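Local atomic coordinates of yeast glycogen phosphorylase (Saccharomyces cerevisiae, PDB entry 1YGP), a protein that belongs to the carbohydrate phosphorylase family of the GT-B clan, building a two-chain assembly from large subunits that each combine two Rossmann-like domains and carry pyridoxal-5'-phosphate. Residues A[470-475]-A[498-503]; A[565-570]-A[847-852]; A[645-650]-A[833-838]. All coordinates share one frame; numbering follows the deposited sequence.

Contact 1 (A[470-475]-A[498-503]); sequences MAFLAI and KDFIKF
F500 reaches from helix 498-504 into the angle between F472 and I475, neighbours one turn apart on helix 470-477. The setting is a Rossmann-like beta-alpha-beta unit: helix 470-477 runs into strand 478-483, and helix 498-504 lies on the crossover that returns to the parallel strand 509-511. The closer packing is at F472, whose ring is tilted 56° from that of F500, an oblique pair with centroids 4.9 Å apart. The I475 side is spaced a little wider but is the more buried. I475 CG1 stands over one face of the F500 ring, 4.2 Å from its centroid and 11° off the normal, a CH-pi contact. F509 of strand 509-511 touches both of these side chains, and Y402 of strand 400-404 also meets I475, which closes this side against the sheet. F472, by contrast, stays partly exposed and marks the solvent side, where D499, next to F500, is tied by a salt bridge to R455. F472 lies on the F500 side because its CG is anti to its own carbonyl carbon (chi1 -65°). F500 CZ thus comes within 3.6 Å of F472 CG, while F500 CE2 sits over the middle of the F472 ring.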
loop_
_atom_site.group_PDB
_atom_site.type_symbol
_atom_site.label_atom_id
_atom_site.label_comp_id
_atom_site.label_asym_id
_atom_site.label_seq_id
_atom_site.Cartn_x
_atom_site.Cartn_y
_atom_site.Cartn_z
ATOM N N MET A 470 24.399 -26.634 4.033
ATOM C CA MET A 470 23.866 -26.151 2.780
ATOM C C MET A 470 24.879 -25.973 1.655
ATOM O O MET A 470 24.621 -26.442 0.543
ATOM C CB MET A 470 23.138 -24.853 3.030
ATOM C CG MET A 470 21.923 -25.043 3.914
ATOM S SD MET A 470 20.784 -26.417 3.544
ATOM C CE MET A 470 19.999 -25.672 2.153
ATOM N N ALA A 471 26.060 -25.387 1.906
ATOM C CA ALA A 471 27.080 -25.217 0.871
ATOM C C ALA A 471 27.512 -26.547 0.258
ATOM O O ALA A 471 27.723 -26.625 -0.955
ATOM C CB ALA A 471 28.337 -24.551 1.418
ATOM N N PHE A 472 27.571 -27.629 1.045
ATOM C CA PHE A 472 27.898 -28.930 0.478
ATOM C C PHE A 472 26.736 -29.470 -0.367
ATOM O O PHE A 472 26.987 -30.049 -1.436
ATOM C CB PHE A 472 28.209 -29.909 1.576
ATOM C CG PHE A 472 29.458 -29.573 2.375
ATOM C CD1 PHE A 472 30.213 -28.417 2.132
ATOM C CD2 PHE A 472 29.845 -30.453 3.384
ATOM C CE1 PHE A 472 31.341 -28.147 2.895
ATOM C CE2 PHE A 472 30.979 -30.174 4.144
ATOM C CZ PHE A 472 31.723 -29.024 3.900
ATOM N N LEU A 473 25.463 -29.271 0.032
ATOM C CA LEU A 473 24.318 -29.640 -0.785
ATOM C C LEU A 473 24.334 -28.873 -2.108
ATOM O O LEU A 473 23.973 -29.413 -3.174
ATOM C CB LEU A 473 23.033 -29.330 -0.022
ATOM C CG LEU A 473 21.628 -29.487 -0.644
ATOM C CD1 LEU A 473 21.375 -30.859 -1.268
ATOM C CD2 LEU A 473 20.645 -29.256 0.489
ATOM N N ALA A 474 24.774 -27.605 -2.053
ATOM C CA ALA A 474 24.857 -26.792 -3.244
ATOM C C ALA A 474 25.965 -27.316 -4.146
ATOM O O ALA A 474 25.712 -27.377 -5.349
ATOM C CB ALA A 474 25.153 -25.356 -2.884
ATOM N N ILE A 475 27.155 -27.755 -3.665
ATOM C CA ILE A 475 28.199 -28.316 -4.540
ATOM C C ILE A 475 27.661 -29.579 -5.205
ATOM O O ILE A 475 27.720 -29.719 -6.425
ATOM C CB ILE A 475 29.487 -28.788 -3.840
ATOM C CG1 ILE A 475 30.049 -27.877 -2.775
ATOM C CG2 ILE A 475 30.492 -28.895 -4.956
ATOM C CD1 ILE A 475 30.464 -26.466 -3.161
ATOM N N LYS A 498 38.185 -28.576 -0.592
ATOM C CA LYS A 498 39.219 -29.514 -1.033
ATOM C C LYS A 498 38.743 -30.948 -1.320
ATOM O O LYS A 498 38.982 -31.517 -2.390
ATOM C CB LYS A 498 40.315 -29.571 0.021
ATOM N N ASP A 499 37.966 -31.550 -0.418
ATOM C CA ASP A 499 37.474 -32.897 -0.621
ATOM C C ASP A 499 36.553 -32.981 -1.831
ATOM O O ASP A 499 36.592 -33.953 -2.588
ATOM C CB ASP A 499 36.739 -33.347 0.617
ATOM C CG ASP A 499 37.559 -33.453 1.903
ATOM O OD1 ASP A 499 38.769 -33.695 1.856
ATOM O OD2 ASP A 499 36.959 -33.302 2.970
ATOM N N PHE A 500 35.767 -31.923 -2.066
ATOM C CA PHE A 500 34.860 -31.877 -3.202
ATOM C C PHE A 500 35.675 -31.769 -4.473
ATOM O O PHE A 500 35.279 -32.347 -5.491
ATOM C CB PHE A 500 33.910 -30.689 -3.092
ATOM C CG PHE A 500 32.825 -30.985 -2.070
ATOM C CD1 PHE A 500 31.722 -31.757 -2.432
ATOM C CD2 PHE A 500 32.953 -30.546 -0.751
ATOM C CE1 PHE A 500 30.760 -32.091 -1.468
ATOM C CE2 PHE A 500 31.983 -30.892 0.200
ATOM C CZ PHE A 500 30.886 -31.665 -0.153
ATOM N N ILE A 501 36.851 -31.118 -4.437
ATOM C CA ILE A 501 37.714 -31.054 -5.613
ATOM C C ILE A 501 38.248 -32.454 -5.824
ATOM O O ILE A 501 38.284 -32.877 -6.972
ATOM C CB ILE A 501 38.974 -30.186 -5.495
ATOM C CG1 ILE A 501 38.787 -28.929 -4.688
ATOM C CG2 ILE A 501 39.364 -29.832 -6.912
ATOM C CD1 ILE A 501 37.653 -28.027 -5.146
ATOM N N LYS A 502 38.637 -33.195 -4.778
ATOM C CA LYS A 502 39.169 -34.540 -4.949
ATOM C C LYS A 502 38.164 -35.422 -5.653
ATOM O O LYS A 502 38.484 -36.053 -6.648
ATOM C CB LYS A 502 39.492 -35.208 -3.615
ATOM N N PHE A 503 36.925 -35.418 -5.185
ATOM C CA PHE A 503 35.888 -36.248 -5.761
ATOM C C PHE A 503 35.356 -35.790 -7.121
ATOM O O PHE A 503 34.999 -36.640 -7.940
ATOM C CB PHE A 503 34.761 -36.335 -4.727
ATOM C CG PHE A 503 33.568 -37.132 -5.212
ATOM C CD1 PHE A 503 33.662 -38.514 -5.345
ATOM C CD2 PHE A 503 32.396 -36.463 -5.559
ATOM C CE1 PHE A 503 32.569 -39.224 -5.836
ATOM C CE2 PHE A 503 31.312 -37.187 -6.050
ATOM C CZ PHE A 503 31.393 -38.567 -6.191
#

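Contact 2 (A[565-570]-A[847-852]); sequences KKWNQV and KKSVLS
W567 lays its indole under V850, whose CG2 methyl sits over the five-membered ring 3.7 Å from its centroid. The approach is almost along the ring normal, 12° off, and makes a CH-pi contact. The same indole uses its edge on S849: W567 NE1 donates to S849 OG over 3.0 Å, with an N-H...O angle of 155° and the oxygen close to the ring plane. Face and edge together fix the rotation of the ring. S849 OG lies anti to its backbone N (chi1 -176°), which carries the hydroxyl out to the indole nitrogen. That hydroxyl is buried but gripped twice, since it also hydrogen-bonds the carbonyl oxygen of G733. Along the same helix S852 OG donates to K848 O over 3.0 Å, from the face of the carbonyl opposite to S852 N. L529 and L532 of helix 527-536 add to the apolar surroundings of W567, and K848 and S852 rest on L735 of strand 735-739. Helix 842-856 therefore lies between that strand and helix 562-584, a layered alpha/beta packing that belongs to the second Rossmann-like domain of the GT-B fold.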
loop_
_atom_site.group_PDB
_atom_site.type_symbol
_atom_site.label_atom_id
_atom_site.label_comp_id
_atom_site.label_asym_id
_atom_site.label_seq_id
_atom_site.Cartn_x
_atom_site.Cartn_y
_atom_site.Cartn_z
ATOM N N LYS A 565 45.005 19.226 -15.998
ATOM C CA LYS A 565 44.264 20.309 -15.369
ATOM C C LYS A 565 42.778 19.994 -15.436
ATOM O O LYS A 565 42.048 20.120 -14.445
ATOM C CB LYS A 565 44.493 21.627 -16.082
ATOM N N LYS A 566 42.363 19.480 -16.595
ATOM C CA LYS A 566 40.988 19.131 -16.844
ATOM C C LYS A 566 40.512 18.030 -15.904
ATOM O O LYS A 566 39.456 18.138 -15.258
ATOM C CB LYS A 566 40.894 18.709 -18.283
ATOM C CG LYS A 566 40.168 19.715 -19.139
ATOM C CD LYS A 566 40.959 20.998 -19.279
ATOM C CE LYS A 566 41.160 21.311 -20.750
ATOM N NZ LYS A 566 41.946 20.271 -21.388
ATOM N N TRP A 567 41.364 17.007 -15.772
ATOM C CA TRP A 567 41.116 15.856 -14.936
ATOM C C TRP A 567 40.978 16.319 -13.505
ATOM O O TRP A 567 40.081 15.867 -12.787
ATOM C CB TRP A 567 42.267 14.873 -15.024
ATOM C CG TRP A 567 41.877 13.450 -14.640
ATOM C CD1 TRP A 567 42.060 12.983 -13.366
ATOM C CD2 TRP A 567 41.338 12.499 -15.478
ATOM N NE1 TRP A 567 41.640 11.739 -13.396
ATOM C CE2 TRP A 567 41.204 11.407 -14.618
ATOM C CE3 TRP A 567 40.947 12.389 -16.814
ATOM C CZ2 TRP A 567 40.685 10.202 -15.074
ATOM C CZ3 TRP A 567 40.424 11.176 -17.269
ATOM C CH2 TRP A 567 40.296 10.090 -16.402
ATOM N N ASN A 568 41.803 17.260 -13.060
ATOM C CA ASN A 568 41.709 17.667 -11.685
ATOM C C ASN A 568 40.440 18.459 -11.430
ATOM O O ASN A 568 39.751 18.218 -10.432
ATOM C CB ASN A 568 42.911 18.484 -11.303
ATOM C CG ASN A 568 42.982 18.635 -9.792
ATOM O OD1 ASN A 568 43.206 19.718 -9.279
ATOM N ND2 ASN A 568 42.814 17.623 -8.955
ATOM N N GLN A 569 40.054 19.329 -12.362
ATOM C CA GLN A 569 38.862 20.155 -12.228
ATOM C C GLN A 569 37.600 19.338 -12.018
ATOM O O GLN A 569 36.778 19.671 -11.149
ATOM C CB GLN A 569 38.698 21.011 -13.466
ATOM C CG GLN A 569 37.504 21.935 -13.430
ATOM C CD GLN A 569 37.630 22.938 -12.309
ATOM O OE1 GLN A 569 37.089 22.799 -11.215
ATOM N NE2 GLN A 569 38.371 24.004 -12.555
ATOM N N VAL A 570 37.478 18.245 -12.782
ATOM C CA VAL A 570 36.338 17.332 -12.656
ATOM C C VAL A 570 36.261 16.909 -11.169
ATOM O O VAL A 570 35.305 17.174 -10.430
ATOM C CB VAL A 570 36.571 16.105 -13.606
ATOM C CG1 VAL A 570 35.400 15.165 -13.527
ATOM C CG2 VAL A 570 36.682 16.530 -15.061
ATOM N N LYS A 847 48.574 11.499 -12.528
ATOM C CA LYS A 847 48.953 10.460 -13.458
ATOM C C LYS A 847 48.463 9.154 -12.892
ATOM O O LYS A 847 47.942 8.354 -13.661
ATOM C CB LYS A 847 50.464 10.378 -13.622
ATOM N N LYS A 848 48.531 8.915 -11.586
ATOM C CA LYS A 848 48.022 7.671 -11.004
ATOM C C LYS A 848 46.520 7.509 -11.219
ATOM O O LYS A 848 46.028 6.438 -11.580
ATOM C CB LYS A 848 48.289 7.629 -9.519
ATOM C CG LYS A 848 49.778 7.559 -9.233
ATOM C CD LYS A 848 50.042 7.500 -7.741
ATOM C CE LYS A 848 51.497 7.143 -7.586
ATOM N NZ LYS A 848 51.751 6.824 -6.201
ATOM N N SER A 849 45.787 8.609 -11.068
ATOM C CA SER A 849 44.358 8.655 -11.299
ATOM C C SER A 849 43.987 8.363 -12.762
ATOM O O SER A 849 43.123 7.506 -13.011
ATOM C CB SER A 849 43.897 10.034 -10.845
ATOM O OG SER A 849 42.493 10.191 -10.937
ATOM N N VAL A 850 44.632 9.000 -13.764
ATOM C CA VAL A 850 44.322 8.790 -15.189
ATOM C C VAL A 850 44.637 7.360 -15.561
ATOM O O VAL A 850 43.845 6.678 -16.210
ATOM C CB VAL A 850 45.136 9.731 -16.110
ATOM C CG1 VAL A 850 44.818 9.440 -17.557
ATOM C CG2 VAL A 850 44.728 11.191 -15.886
ATOM N N LEU A 851 45.780 6.855 -15.123
ATOM C CA LEU A 851 46.114 5.482 -15.399
ATOM C C LEU A 851 45.125 4.543 -14.731
ATOM O O LEU A 851 44.764 3.556 -15.390
ATOM C CB LEU A 851 47.538 5.235 -14.935
ATOM C CG LEU A 851 48.566 5.926 -15.831
ATOM C CD1 LEU A 851 49.916 5.785 -15.181
ATOM C CD2 LEU A 851 48.521 5.366 -17.251
ATOM N N SER A 852 44.632 4.801 -13.511
ATOM C CA SER A 852 43.605 3.971 -12.891
ATOM C C SER A 852 42.421 3.780 -13.833
ATOM O O SER A 852 42.115 2.655 -14.240
ATOM C CB SER A 852 43.130 4.617 -11.598
ATOM O OG SER A 852 44.074 4.422 -10.569
#

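Contact 3 (A[645-650]-A[833-838]); sequences KYPRKV and LVDQEF
With CG anti to its own carbonyl carbon (chi1 -81°), D835 swings its carboxylate out from helix 820-840 toward P647 and the ammonium of K649. K649 starts from strand 649-654 with CG anti to the backbone N (chi1 -164°), runs on nearly extended, and bends only at the last torsion (chi4 72°), so that NZ turns to the acid. The two chains cross at about a right angle. The ammonium comes to both oxygens almost evenly, K649 NZ lying 3.9 Å from D835 OD1 and 4.1 Å from D835 OD2, a long salt bridge rather than a direct hydrogen bond. P647 supplies the other wall: its CD packs 3.9 Å from D835 CG.

This is the start of strand 649-654, next to the outermost strand 688-693 of the parallel sheet in a Rossmann-like domain of the GT-B fold. On its other side the strand pairs with 601-606, and the crossover from 601-606 passes through helices 615-634 and 639-645 before the loop that leads to P647. Helix 615-634 contributes R625, the stronger partner of the acid: it forms a salt bridge to D835 OD2 and also hydrogen-bonds P647 O, joining both segments. With a second, long and weak ion pair from K649 NZ to D603, the charge is shared among four residues, which would be expected to keep D835 ionised. V834 and F838 of the helix both touch L601 of strand 601-606.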
loop_
_atom_site.group_PDB
_atom_site.type_symbol
_atom_site.label_atom_id
_atom_site.label_comp_id
_atom_site.label_asym_id
_atom_site.label_seq_id
_atom_site.Cartn_x
_atom_site.Cartn_y
_atom_site.Cartn_z
ATOM N N LYS A 645 53.845 19.285 7.943
ATOM C CA LYS A 645 53.983 17.874 8.264
ATOM C C LYS A 645 52.701 17.055 8.175
ATOM O O LYS A 645 52.730 15.876 7.812
ATOM C CB LYS A 645 54.538 17.688 9.675
ATOM C CG LYS A 645 56.044 17.503 9.681
ATOM C CD LYS A 645 56.464 16.598 10.840
ATOM C CE LYS A 645 55.840 15.184 10.786
ATOM N NZ LYS A 645 56.244 14.400 9.623
ATOM N N TYR A 646 51.565 17.633 8.561
ATOM C CA TYR A 646 50.289 16.943 8.565
ATOM C C TYR A 646 49.380 17.856 7.772
ATOM O O TYR A 646 48.775 18.778 8.322
ATOM C CB TYR A 646 49.743 16.777 9.992
ATOM C CG TYR A 646 50.653 15.978 10.899
ATOM C CD1 TYR A 646 50.791 14.609 10.687
ATOM C CD2 TYR A 646 51.386 16.613 11.904
ATOM C CE1 TYR A 646 51.668 13.867 11.472
ATOM C CE2 TYR A 646 52.267 15.874 12.693
ATOM C CZ TYR A 646 52.402 14.502 12.468
ATOM O OH TYR A 646 53.279 13.751 13.230
ATOM N N PRO A 647 49.279 17.715 6.462
ATOM C CA PRO A 647 48.480 18.619 5.664
ATOM C C PRO A 647 46.975 18.305 5.704
ATOM O O PRO A 647 46.563 17.185 6.016
ATOM C CB PRO A 647 49.131 18.496 4.301
ATOM C CG PRO A 647 50.392 17.678 4.494
ATOM C CD PRO A 647 50.011 16.771 5.639
ATOM N N ARG A 648 46.202 19.307 5.255
ATOM C CA ARG A 648 44.741 19.350 5.174
ATOM C C ARG A 648 44.040 18.137 4.549
ATOM O O ARG A 648 44.204 17.817 3.357
ATOM C CB ARG A 648 44.430 20.643 4.437
ATOM C CG ARG A 648 42.983 21.071 4.464
ATOM C CD ARG A 648 42.847 22.542 4.096
ATOM N NE ARG A 648 42.946 23.403 5.270
ATOM C CZ ARG A 648 44.006 24.176 5.528
ATOM N NH1 ARG A 648 45.075 24.219 4.718
ATOM N NH2 ARG A 648 43.990 24.910 6.642
ATOM N N LYS A 649 43.219 17.505 5.391
ATOM C CA LYS A 649 42.580 16.226 5.132
ATOM C C LYS A 649 41.165 16.269 5.696
ATOM O O LYS A 649 40.867 17.051 6.608
ATOM C CB LYS A 649 43.380 15.146 5.845
ATOM C CG LYS A 649 43.229 13.674 5.512
ATOM C CD LYS A 649 43.903 12.937 6.653
ATOM C CE LYS A 649 44.277 11.473 6.361
ATOM N NZ LYS A 649 45.397 11.302 5.442
ATOM N N VAL A 650 40.274 15.446 5.146
ATOM C CA VAL A 650 38.913 15.237 5.625
ATOM C C VAL A 650 38.755 13.726 5.556
ATOM O O VAL A 650 38.901 13.117 4.478
ATOM C CB VAL A 650 37.809 15.844 4.710
ATOM C CG1 VAL A 650 36.454 15.517 5.294
ATOM C CG2 VAL A 650 37.886 17.336 4.647
ATOM N N LEU A 833 53.440 8.954 3.039
ATOM C CA LEU A 833 53.610 8.923 1.593
ATOM C C LEU A 833 52.467 9.574 0.834
ATOM O O LEU A 833 52.697 10.508 0.065
ATOM C CB LEU A 833 53.753 7.490 1.108
ATOM C CG LEU A 833 55.161 6.960 1.205
ATOM C CD1 LEU A 833 55.191 5.449 1.333
ATOM C CD2 LEU A 833 55.891 7.455 -0.024
ATOM N N VAL A 834 51.231 9.130 1.079
ATOM C CA VAL A 834 50.026 9.654 0.440
ATOM C C VAL A 834 50.023 11.173 0.531
ATOM O O VAL A 834 49.938 11.872 -0.490
ATOM C CB VAL A 834 48.753 9.053 1.137
ATOM C CG1 VAL A 834 47.470 9.752 0.723
ATOM C CG2 VAL A 834 48.554 7.638 0.663
ATOM N N ASP A 835 50.201 11.660 1.760
ATOM C CA ASP A 835 50.152 13.074 2.016
ATOM C C ASP A 835 51.138 13.876 1.202
ATOM O O ASP A 835 50.760 14.929 0.655
ATOM C CB ASP A 835 50.405 13.351 3.481
ATOM C CG ASP A 835 49.191 13.154 4.375
ATOM O OD1 ASP A 835 48.142 13.749 4.110
ATOM O OD2 ASP A 835 49.315 12.430 5.360
ATOM N N GLN A 836 52.371 13.381 1.080
ATOM C CA GLN A 836 53.368 14.129 0.341
ATOM C C GLN A 836 53.049 14.088 -1.137
ATOM O O GLN A 836 53.054 15.139 -1.784
ATOM C CB GLN A 836 54.749 13.547 0.547
ATOM N N GLU A 837 52.708 12.903 -1.655
ATOM C CA GLU A 837 52.328 12.678 -3.039
ATOM C C GLU A 837 51.260 13.656 -3.476
ATOM O O GLU A 837 51.519 14.493 -4.331
ATOM C CB GLU A 837 51.793 11.278 -3.193
ATOM C CG GLU A 837 52.782 10.199 -3.551
ATOM C CD GLU A 837 52.964 10.161 -5.052
ATOM O OE1 GLU A 837 52.070 9.670 -5.728
ATOM O OE2 GLU A 837 53.982 10.642 -5.548
ATOM N N PHE A 838 50.109 13.631 -2.805
ATOM C CA PHE A 838 48.963 14.449 -3.152
ATOM C C PHE A 838 49.206 15.942 -3.028
ATOM O O PHE A 838 48.927 16.695 -3.959
ATOM C CB PHE A 838 47.752 14.045 -2.266
ATOM C CG PHE A 838 46.513 14.933 -2.408
ATOM C CD1 PHE A 838 45.644 14.766 -3.476
ATOM C CD2 PHE A 838 46.262 15.936 -1.466
ATOM C CE1 PHE A 838 44.538 15.601 -3.592
ATOM C CE2 PHE A 838 45.150 16.769 -1.592
ATOM C CZ PHE A 838 44.283 16.603 -2.659
#

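How the contacts relate
All three contacts are largely buried, each with a partly exposed flank except contact 2, whose touching residues are all buried. Contact 1 stands apart, its centre 46 Å from contact 2 and 48 Å from contact 3, beside the nine-strand sheet; the other two flank the six-strand parallel sheet, on the same side of the chain's centre. They are linked through helices 820-840 and 842-856, which follow each other in sequence, and by the salt bridge of K848 NZ to E837 OE1 (2.9 Å). The chemistry shifts accordingly: purely apolar and aromatic in contact 1, mixed indole and hydroxyl in contact 2, chiefly charge in contact 3, where the loop and strand meet a helix.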